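Local coordinates for protein haloacid dehalogenase-like hydrolase (PDB 3PGV) that probably acts as a magnesium-dependent phosphatase of the Cof family within the haloacid dehalogenase superfamily, at residues 119-131 against 158-172. Residues are numbered along the deposited sequence; the frame is centred on the assembly and turned at random.
Sequences KIVTNVYREDEWY and LDPQGISKVFFTCED. With EDO (1,2-ethanediol), chain I.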
loop_
_atom_site.group_PDB
_atom_site.type_symbol
_atom_site.label_atom_id
_atom_site.label_comp_id
_atom_site.label_asym_id
_atom_site.label_seq_id
_atom_site.Cartn_x
_atom_site.Cartn_y
_atom_site.Cartn_z
ATOM N N LYS A 119 9.832 9.677 -20.652
ATOM C CA LYS A 119 8.871 8.587 -20.477
ATOM C C LYS A 119 8.442 8.416 -19.018
ATOM O O LYS A 119 7.371 7.866 -18.760
ATOM C CB LYS A 119 9.439 7.261 -21.035
ATOM C CG LYS A 119 9.696 7.293 -22.550
ATOM C CD LYS A 119 10.287 5.968 -23.073
ATOM C CE LYS A 119 9.272 4.840 -23.097
ATOM N NZ LYS A 119 9.854 3.586 -23.634
ATOM N N ILE A 120 9.271 8.892 -18.056
ATOM C CA ILE A 120 8.972 8.722 -16.631
ATOM C C ILE A 120 8.633 10.059 -15.937
ATOM O O ILE A 120 9.323 11.058 -16.141
ATOM C CB ILE A 120 10.127 7.986 -15.903
ATOM C CG1 ILE A 120 10.468 6.652 -16.595
ATOM C CG2 ILE A 120 9.797 7.786 -14.417
ATOM C CD1 ILE A 120 11.807 5.965 -16.076
ATOM N N VAL A 121 7.600 10.052 -15.088
ATOM C CA VAL A 121 7.288 11.171 -14.200
ATOM C C VAL A 121 7.678 10.769 -12.761
ATOM O O VAL A 121 7.353 9.658 -12.320
ATOM C CB VAL A 121 5.785 11.602 -14.286
ATOM C CG1 VAL A 121 5.430 12.599 -13.183
ATOM C CG2 VAL A 121 5.452 12.176 -15.666
ATOM N N THR A 122 8.438 11.631 -12.065
ATOM C CA THR A 122 8.840 11.358 -10.683
ATOM C C THR A 122 7.842 11.989 -9.702
ATOM O O THR A 122 7.600 13.202 -9.752
ATOM C CB THR A 122 10.274 11.825 -10.427
ATOM O OG1 THR A 122 11.141 11.199 -11.375
ATOM C CG2 THR A 122 10.751 11.519 -8.979
ATOM N N ASN A 123 7.267 11.164 -8.815
ATOM C CA ASN A 123 6.299 11.625 -7.825
ATOM C C ASN A 123 6.858 11.461 -6.435
ATOM O O ASN A 123 7.583 10.501 -6.171
ATOM C CB ASN A 123 4.986 10.867 -7.951
ATOM C CG ASN A 123 4.314 11.011 -9.273
ATOM O OD1 ASN A 123 3.394 11.789 -9.431
ATOM N ND2 ASN A 123 4.711 10.200 -10.237
ATOM N N VAL A 124 6.518 12.390 -5.535
ATOM C CA VAL A 124 7.026 12.375 -4.165
ATOM C C VAL A 124 5.882 12.637 -3.167
ATOM O O VAL A 124 5.119 13.591 -3.344
ATOM C CB VAL A 124 8.166 13.437 -3.992
ATOM C CG1 VAL A 124 8.665 13.477 -2.557
ATOM C CG2 VAL A 124 9.316 13.181 -4.958
ATOM N N TYR A 125 5.790 11.817 -2.102
ATOM C CA TYR A 125 4.916 12.134 -0.972
ATOM C C TYR A 125 5.773 12.654 0.161
ATOM O O TYR A 125 6.545 11.891 0.742
ATOM C CB TYR A 125 4.106 10.914 -0.501
ATOM C CG TYR A 125 2.955 10.522 -1.411
ATOM C CD1 TYR A 125 2.495 11.389 -2.405
ATOM C CD2 TYR A 125 2.274 9.319 -1.228
ATOM C CE1 TYR A 125 1.446 11.031 -3.246
ATOM C CE2 TYR A 125 1.225 8.948 -2.061
ATOM C CZ TYR A 125 0.806 9.808 -3.067
ATOM O OH TYR A 125 -0.244 9.441 -3.890
ATOM N N ARG A 126 5.762 13.981 0.372
ATOM C CA ARG A 126 6.476 14.612 1.471
ATOM C C ARG A 126 5.470 15.063 2.486
ATOM O O ARG A 126 4.691 15.991 2.211
ATOM C CB ARG A 126 7.295 15.809 0.976
ATOM C CG ARG A 126 8.103 16.455 2.083
ATOM C CD ARG A 126 8.925 17.623 1.594
ATOM N NE ARG A 126 9.821 18.101 2.641
ATOM C CZ ARG A 126 9.443 18.907 3.629
ATOM N NH1 ARG A 126 8.195 19.344 3.695
ATOM N NH2 ARG A 126 10.311 19.276 4.558
ATOM N N GLU A 127 5.431 14.387 3.655
ATOM C CA GLU A 127 4.438 14.667 4.704
ATOM C C GLU A 127 3.023 14.624 4.107
ATOM O O GLU A 127 2.658 13.620 3.507
ATOM C CB GLU A 127 4.719 16.022 5.416
ATOM C CG GLU A 127 6.127 16.152 6.007
ATOM C CD GLU A 127 6.471 15.221 7.162
ATOM O OE1 GLU A 127 5.662 14.317 7.474
ATOM O OE2 GLU A 127 7.564 15.394 7.746
ATOM N N ASP A 128 2.273 15.734 4.185
ATOM C CA ASP A 128 0.911 15.796 3.641
ATOM C C ASP A 128 0.863 16.375 2.229
ATOM O O ASP A 128 -0.218 16.702 1.737
ATOM C CB ASP A 128 -0.012 16.582 4.583
ATOM C CG ASP A 128 -0.447 15.802 5.805
ATOM O OD1 ASP A 128 -0.351 14.529 5.778
ATOM O OD2 ASP A 128 -0.990 16.430 6.746
ATOM N N GLU A 129 2.011 16.464 1.560
ATOM C CA GLU A 129 2.053 17.030 0.209
ATOM C C GLU A 129 2.476 16.038 -0.856
ATOM O O GLU A 129 3.253 15.119 -0.590
ATOM C CB GLU A 129 2.937 18.278 0.156
ATOM C CG GLU A 129 2.378 19.457 0.930
ATOM C CD GLU A 129 3.168 20.733 0.731
ATOM O OE1 GLU A 129 4.411 20.693 0.889
ATOM O OE2 GLU A 129 2.547 21.772 0.404
ATOM N N TRP A 130 2.009 16.264 -2.080
ATOM C CA TRP A 130 2.332 15.454 -3.226
ATOM C C TRP A 130 3.054 16.303 -4.242
ATOM O O TRP A 130 2.558 17.364 -4.625
ATOM C CB TRP A 130 1.049 14.831 -3.806
ATOM C CG TRP A 130 1.173 14.229 -5.175
ATOM C CD1 TRP A 130 2.250 13.566 -5.689
ATOM C CD2 TRP A 130 0.096 14.037 -6.117
ATOM N NE1 TRP A 130 1.941 13.058 -6.940
ATOM C CE2 TRP A 130 0.614 13.294 -7.203
ATOM C CE3 TRP A 130 -1.259 14.421 -6.142
ATOM C CZ2 TRP A 130 -0.150 12.995 -8.331
ATOM C CZ3 TRP A 130 -2.021 14.111 -7.256
ATOM C CH2 TRP A 130 -1.469 13.407 -8.337
ATOM N N TYR A 131 4.297 15.903 -4.586
ATOM C CA TYR A 131 5.121 16.621 -5.549
ATOM C C TYR A 131 5.331 15.819 -6.808
ATOM O O TYR A 131 5.350 14.590 -6.769
ATOM C CB TYR A 131 6.467 17.033 -4.928
ATOM C CG TYR A 131 6.342 18.168 -3.938
ATOM C CD1 TYR A 131 6.096 17.918 -2.583
ATOM C CD2 TYR A 131 6.426 19.495 -4.353
ATOM C CE1 TYR A 131 5.970 18.962 -1.665
ATOM C CE2 TYR A 131 6.268 20.547 -3.453
ATOM C CZ TYR A 131 6.053 20.277 -2.105
ATOM O OH TYR A 131 5.933 21.313 -1.207
ATOM N N LEU A 158 13.161 20.890 -3.872
ATOM C CA LEU A 158 12.345 20.068 -2.959
ATOM C C LEU A 158 13.172 19.541 -1.768
ATOM O O LEU A 158 14.235 18.953 -1.970
ATOM C CB LEU A 158 11.659 18.904 -3.719
ATOM C CG LEU A 158 10.750 17.980 -2.879
ATOM C CD1 LEU A 158 9.621 18.750 -2.233
ATOM C CD2 LEU A 158 10.205 16.845 -3.720
ATOM N N ASP A 159 12.666 19.748 -0.527
ATOM C CA ASP A 159 13.340 19.299 0.691
ATOM C C ASP A 159 13.312 17.771 0.819
ATOM O O ASP A 159 12.225 17.164 0.819
ATOM C CB ASP A 159 12.723 19.948 1.938
ATOM C CG ASP A 159 13.478 19.614 3.210
ATOM O OD1 ASP A 159 14.629 20.054 3.345
ATOM O OD2 ASP A 159 12.927 18.887 4.045
ATOM N N PRO A 160 14.505 17.128 1.010
ATOM C CA PRO A 160 14.534 15.654 1.059
ATOM C C PRO A 160 14.189 15.043 2.420
ATOM O O PRO A 160 14.403 13.845 2.618
ATOM C CB PRO A 160 15.948 15.308 0.590
ATOM C CG PRO A 160 16.763 16.504 0.905
ATOM C CD PRO A 160 15.869 17.702 1.005
ATOM N N GLN A 161 13.551 15.815 3.304
ATOM C CA GLN A 161 13.093 15.270 4.577
ATOM C C GLN A 161 11.572 15.114 4.628
ATOM O O GLN A 161 10.861 15.839 3.940
ATOM C CB GLN A 161 13.627 16.089 5.759
ATOM C CG GLN A 161 15.127 15.853 5.976
ATOM C CD GLN A 161 15.686 16.594 7.144
ATOM O OE1 GLN A 161 16.829 17.047 7.119
ATOM N NE2 GLN A 161 14.924 16.684 8.218
ATOM N N GLY A 162 11.103 14.083 5.353
ATOM C CA GLY A 162 9.685 13.768 5.486
ATOM C C GLY A 162 9.147 12.987 4.302
ATOM O O GLY A 162 7.940 12.995 4.041
ATOM N N ILE A 163 10.030 12.277 3.590
ATOM C CA ILE A 163 9.625 11.554 2.372
ATOM C C ILE A 163 9.142 10.142 2.695
ATOM O O ILE A 163 9.951 9.274 2.966
ATOM C CB ILE A 163 10.773 11.551 1.312
ATOM C CG1 ILE A 163 11.420 12.974 1.134
ATOM C CG2 ILE A 163 10.310 10.951 -0.020
ATOM C CD1 ILE A 163 10.449 14.091 0.757
ATOM N N SER A 164 7.814 9.916 2.664
ATOM C CA SER A 164 7.257 8.582 2.920
ATOM C C SER A 164 7.527 7.647 1.739
ATOM O O SER A 164 7.793 6.465 1.937
ATOM C CB SER A 164 5.761 8.668 3.217
ATOM O OG SER A 164 5.071 9.365 2.195
ATOM N N LYS A 165 7.488 8.184 0.510
ATOM C CA LYS A 165 7.809 7.413 -0.683
ATOM C C LYS A 165 8.046 8.273 -1.909
ATOM O O LYS A 165 7.560 9.395 -1.990
ATOM C CB LYS A 165 6.742 6.337 -0.977
ATOM C CG LYS A 165 5.416 6.876 -1.449
ATOM C CD LYS A 165 4.510 5.733 -1.870
ATOM C CE LYS A 165 3.279 6.216 -2.573
ATOM N NZ LYS A 165 2.418 5.100 -3.000
ATOM N N VAL A 166 8.820 7.739 -2.857
ATOM C CA VAL A 166 8.986 8.309 -4.184
ATOM C C VAL A 166 8.462 7.265 -5.170
ATOM O O VAL A 166 8.719 6.070 -4.981
ATOM C CB VAL A 166 10.473 8.688 -4.489
ATOM C CG1 VAL A 166 10.628 9.190 -5.939
ATOM C CG2 VAL A 166 10.994 9.721 -3.496
ATOM N N PHE A 167 7.653 7.678 -6.148
ATOM C CA PHE A 167 7.131 6.725 -7.133
ATOM C C PHE A 167 7.245 7.215 -8.553
ATOM O O PHE A 167 7.042 8.390 -8.831
ATOM C CB PHE A 167 5.707 6.259 -6.789
ATOM C CG PHE A 167 4.671 7.351 -6.613
ATOM C CD1 PHE A 167 4.606 8.087 -5.433
ATOM C CD2 PHE A 167 3.668 7.537 -7.558
ATOM C CE1 PHE A 167 3.614 9.050 -5.246
ATOM C CE2 PHE A 167 2.667 8.484 -7.360
ATOM C CZ PHE A 167 2.641 9.231 -6.202
ATOM N N PHE A 168 7.656 6.323 -9.443
ATOM C CA PHE A 168 7.900 6.635 -10.837
ATOM C C PHE A 168 6.788 6.105 -11.692
ATOM O O PHE A 168 6.513 4.899 -11.669
ATOM C CB PHE A 168 9.259 6.059 -11.277
ATOM C CG PHE A 168 10.399 6.499 -10.382
ATOM C CD1 PHE A 168 11.046 7.712 -10.596
ATOM C CD2 PHE A 168 10.785 5.726 -9.286
ATOM C CE1 PHE A 168 12.065 8.139 -9.739
ATOM C CE2 PHE A 168 11.800 6.157 -8.429
ATOM C CZ PHE A 168 12.440 7.357 -8.665
ATOM N N THR A 169 6.061 7.012 -12.377
ATOM C CA THR A 169 4.949 6.620 -13.252
ATOM C C THR A 169 5.374 6.663 -14.708
ATOM O O THR A 169 6.059 7.596 -15.125
ATOM C CB THR A 169 3.676 7.451 -12.955
ATOM O OG1 THR A 169 3.978 8.833 -13.100
ATOM C CG2 THR A 169 3.112 7.187 -11.540
ATOM N N CYS A 170 5.043 5.609 -15.459
ATOM C CA CYS A 170 5.413 5.446 -16.864
ATOM C C CYS A 170 4.432 4.464 -17.520
ATOM O O CYS A 170 4.249 3.372 -17.011
ATOM C CB CYS A 170 6.858 4.952 -16.978
ATOM S SG CYS A 170 7.395 4.592 -18.671
ATOM N N GLU A 171 3.823 4.848 -18.656
ATOM C CA GLU A 171 2.884 3.988 -19.388
ATOM C C GLU A 171 3.556 2.695 -19.874
ATOM O O GLU A 171 2.906 1.651 -19.954
ATOM C CB GLU A 171 2.264 4.751 -20.575
ATOM C CG GLU A 171 1.344 5.888 -20.142
ATOM C CD GLU A 171 0.784 6.735 -21.270
ATOM O OE1 GLU A 171 1.588 7.318 -22.036
ATOM O OE2 GLU A 171 -0.458 6.884 -21.335
ATOM N N ASP A 172 4.863 2.765 -20.189
ATOM C CA ASP A 172 5.632 1.613 -20.662
ATOM C C ASP A 172 6.224 0.851 -19.457
ATOM O O ASP A 172 7.224 1.286 -18.883
ATOM C CB ASP A 172 6.742 2.079 -21.633
ATOM C CG ASP A 172 7.559 0.965 -22.290
ATOM O OD1 ASP A 172 7.400 -0.209 -21.888
ATOM O OD2 ASP A 172 8.402 1.282 -23.168
HETATM C C1 EDO I . 0.367 19.505 -2.571
HETATM O O1 EDO I . 0.103 20.895 -2.339
HETATM C C2 EDO I . -0.499 18.678 -1.625
HETATM O O2 EDO I . -0.510 17.300 -2.034
HETATM O O HOH W 1 4.428 7.417 -19.585
HETATM O O HOH W 2 4.685 9.143 -17.444
#
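The antiparallel pairing of strand 121-126 with strand 165-169 lies at the middle of the smaller sheet of this hydrolase, and it illustrates how aromatic and amide side chains can lock two neighbouring strands together. Paired backbone bonds join Val121 to Thr169 and Asn123 to Phe167, the latter with Asn123 N 2.8 Å from Phe167 O. On the face of Asn123, Tyr125 and Phe167, Phe167 CG takes the crowded position between its backbone N and carbonyl carbon (chi1 56°), which lays the ring across Asn123: CB of Asn123 stands over the ring centre, a CH-pi contact, and the amide stacks nearly parallel to the ring, their planes 10° apart. The amide is gripped at both ends. Its ND2 donates in the amide plane to Thr169 OG1 and to Phe167 O, each 3.3 Å away, while OD1 accepts from Trp130 NE1 on a lone pair and from Arg136. Phe167 then turns its edge to the face of Tyr125 in a T-shaped pair, centroids 4.9 Å apart.

In Cof-type phosphatases such a sheet belongs to the cap domain over the metal-bearing core. Consistent with this, Lys165 passes Tyr125, its CE 3.5 Å from Tyr125 CE2, and its NZ makes a salt bridge with Glu202 of the neighbouring strand and a hydrogen bond to Gly62 O in the core; its side chain lies about 11 Å from the calcium ion.

On the face of Val124, Val166 and Phe168, Val124 packs on Val166, Ile163 and Leu158, and helix 104-110 covers Ile163, Val166 and Phe168. Leu158 CD1 also sits over the centre of the Tyr131 ring. Salt bridges close both ends, Lys119 NZ to Asp172 OD2 at 2.8 Å and, with the arginine chain extended, Arg126 NH2 to Asp159 OD2 at 2.7 Å; Gln161 N reaches that same oxygen from the opposite face of the carboxylate, forming an Asx turn.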